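Local coordinates for protein response regulator (Helicobacter pylori, PDB 2PLN) that probably acts as an orphan response regulator that binds promoter DNA to control transcription, the present chain being its N-terminal receiver domain, at residues A[55-58]-A[62-65]. Residues are numbered along the deposited sequence; the frame is centred on the assembly and turned at random.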
ATOM      1  N   GLU A  55      -4.962  15.376 -15.359  1.00 13.98           N
ATOM      2  CA  GLU A  55      -6.045  15.916 -14.575  1.00 14.00           C
ATOM      3  C   GLU A  55      -7.292  16.168 -15.434  1.00 14.49           C
ATOM      4  O   GLU A  55      -8.406  15.853 -15.026  1.00 15.02           O
ATOM      5  CB  GLU A  55      -5.606  17.197 -13.909  1.00 14.94           C
ATOM      6  CG  GLU A  55      -6.470  17.555 -12.739  1.00 15.62           C
ATOM      7  CD  GLU A  55      -6.003  18.798 -12.014  1.00 17.97           C
ATOM      8  OE1 GLU A  55      -4.864  19.284 -12.228  1.00 19.21           O
ATOM      9  OE2 GLU A  55      -6.807  19.287 -11.223  1.00 19.35           O
ATOM     10  N   TYR A  56      -7.070  16.724 -16.618  1.00 14.73           N
ATOM     11  CA  TYR A  56      -8.128  16.946 -17.594  1.00 15.21           C
ATOM     12  C   TYR A  56      -8.759  15.640 -18.052  1.00 15.17           C
ATOM     13  O   TYR A  56      -9.975  15.527 -18.068  1.00 15.75           O
ATOM     14  CB  TYR A  56      -7.609  17.747 -18.794  1.00 15.09           C
ATOM     15  CG  TYR A  56      -8.609  17.768 -19.943  1.00 14.79           C
ATOM     16  CD1 TYR A  56      -9.679  18.675 -19.978  1.00 14.87           C
ATOM     17  CD2 TYR A  56      -8.499  16.855 -20.982  1.00 15.63           C
ATOM     18  CE1 TYR A  56     -10.595  18.666 -21.038  1.00 14.34           C
ATOM     19  CE2 TYR A  56      -9.407  16.840 -22.025  1.00 16.19           C
ATOM     20  CZ  TYR A  56     -10.436  17.748 -22.059  1.00 15.98           C
ATOM     21  OH  TYR A  56     -11.323  17.678 -23.125  1.00 15.85           O
ATOM     22  N   LEU A  57      -7.938  14.666 -18.428  1.00 14.86           N
ATOM     23  CA  LEU A  57      -8.469  13.334 -18.816  1.00 15.44           C
ATOM     24  C   LEU A  57      -9.452  12.757 -17.798  1.00 15.70           C
ATOM     25  O   LEU A  57     -10.458  12.164 -18.178  1.00 15.76           O
ATOM     26  CB  LEU A  57      -7.336  12.361 -19.046  1.00 15.44           C
ATOM     27  CG  LEU A  57      -6.519  12.622 -20.327  1.00 15.30           C
ATOM     28  CD1 LEU A  57      -5.358  11.602 -20.437  1.00 16.99           C
ATOM     29  CD2 LEU A  57      -7.417  12.546 -21.580  1.00 16.34           C
HETATM   30  N   MSE A  58      -9.144  12.912 -16.511  1.00 16.15           N
HETATM   31  CA  MSE A  58     -10.026  12.415 -15.450  1.00 19.12           C
HETATM   32  C   MSE A  58     -11.427  13.025 -15.466  1.00 16.94           C
HETATM   33  O   MSE A  58     -12.374  12.423 -14.981  1.00 16.55           O
HETATM   34  CB  MSE A  58      -9.343  12.527 -14.084  1.00 18.81           C
HETATM   35  CG  MSE A  58      -8.304  11.453 -13.939  1.00 22.73           C
HETATM   36 SE   MSE A  58      -7.398  11.589 -12.286  1.00 32.36          SE
HETATM   37  CE  MSE A  58      -6.108  12.751 -12.828  1.00 33.01           C
ATOM     38  N   ASN A  62     -13.699   8.006 -17.511  1.00 18.34           N
ATOM     39  CA  ASN A  62     -13.856   7.463 -16.181  1.00 18.35           C
ATOM     40  C   ASN A  62     -12.737   6.465 -15.883  1.00 17.47           C
ATOM     41  O   ASN A  62     -12.703   5.367 -16.468  1.00 17.52           O
ATOM     42  CB  ASN A  62     -15.229   6.812 -16.053  1.00 20.24           C
ATOM     43  CG  ASN A  62     -16.367   7.843 -16.039  1.00 24.04           C
ATOM     44  OD1 ASN A  62     -16.241   8.941 -15.449  1.00 26.36           O
ATOM     45  ND2 ASN A  62     -17.476   7.496 -16.681  1.00 26.10           N
ATOM     46  N   TYR A  63     -11.811   6.871 -15.017  1.00 14.99           N
ATOM     47  CA  TYR A  63     -10.749   5.988 -14.519  1.00 14.41           C
ATOM     48  C   TYR A  63     -11.084   5.427 -13.140  1.00 13.83           C
ATOM     49  O   TYR A  63     -11.732   6.101 -12.321  1.00 13.70           O
ATOM     50  CB  TYR A  63      -9.439   6.757 -14.409  1.00 14.37           C
ATOM     51  CG  TYR A  63      -8.915   7.219 -15.728  1.00 14.66           C
ATOM     52  CD1 TYR A  63      -8.235   6.341 -16.568  1.00 14.04           C
ATOM     53  CD2 TYR A  63      -9.107   8.540 -16.156  1.00 14.64           C
ATOM     54  CE1 TYR A  63      -7.725   6.771 -17.804  1.00 13.00           C
ATOM     55  CE2 TYR A  63      -8.617   8.963 -17.387  1.00 16.23           C
ATOM     56  CZ  TYR A  63      -7.951   8.076 -18.196  1.00 14.42           C
ATOM     57  OH  TYR A  63      -7.472   8.528 -19.373  1.00 15.81           O
ATOM     58  N   ASP A  64     -10.581   4.227 -12.864  1.00 12.37           N
ATOM     59  CA  ASP A  64     -10.762   3.579 -11.559  1.00 12.37           C
ATOM     60  C   ASP A  64      -9.571   3.873 -10.656  1.00 11.55           C
ATOM     61  O   ASP A  64      -9.692   3.833  -9.437  1.00 11.29           O
ATOM     62  CB  ASP A  64     -10.914   2.075 -11.780  1.00 13.66           C
ATOM     63  CG  ASP A  64     -12.107   1.754 -12.678  1.00 16.14           C
ATOM     64  OD1 ASP A  64     -13.252   1.795 -12.171  1.00 17.81           O
ATOM     65  OD2 ASP A  64     -12.007   1.482 -13.888  1.00 15.67           O
ATOM     66  N   LEU A  65      -8.417   4.154 -11.274  1.00 10.51           N
ATOM     67  CA  LEU A  65      -7.146   4.354 -10.536  1.00 10.63           C
ATOM     68  C   LEU A  65      -6.210   5.256 -11.329  1.00 10.44           C
ATOM     69  O   LEU A  65      -6.189   5.204 -12.572  1.00 10.24           O
ATOM     70  CB  LEU A  65      -6.475   2.994 -10.312  1.00 10.94           C
ATOM     71  CG  LEU A  65      -5.219   2.993  -9.412  1.00 12.17           C
ATOM     72  CD1 LEU A  65      -5.076   1.712  -8.599  1.00 12.46           C
ATOM     73  CD2 LEU A  65      -3.938   3.248 -10.252  1.00 13.25           C
TER
HETATM   74  O   HOH W   1     -11.873   9.706 -14.123  1.00 17.34           O
HETATM   75  O   HOH W   2     -14.943  11.643 -15.192  1.00 24.04           O
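In the alpha-beta connection that leads from helix 51-60 into strand 65-68 of this CheY-like receiver domain, Tyr63 packs its ring against the last turn of the helix just left behind. Leu57 and Met58 receive it. The carbonyl end of Leu57 lies at the ring edge, with Leu57 O 3.8 Å from Tyr63 CE2, while Leu57 CB comes within 3.8 Å of Tyr63 OH. Selenomethionine Met58 approaches obliquely, its CG 3.7 Å from Tyr63 CD2; the two side chains run at about a right angle. With CG of Tyr63 anti to its carbonyl carbon (chi1 -65°), the ring reaches back to the helix. No direct hydrogen bond joins the segments, but water does: one molecule donates to Met58 O (2.9 Å) and accepts from Tyr63 N. A second water lies between Met58 O and Asn62 OD1, within hydrogen-bonding distance of both. The phenol hydroxyl is hydrogen-bonded to Asp46 on strand 44-48, outermost in this chain's sheet. Tyr63 and both helix residues also touch Leu22 of strand 20-24. Met58 meets Phe76 and Ile80 of the neighbouring helix 73-83 as well, so the end of helix 51-60 rests on the sheet at Leu22 and beside that helix.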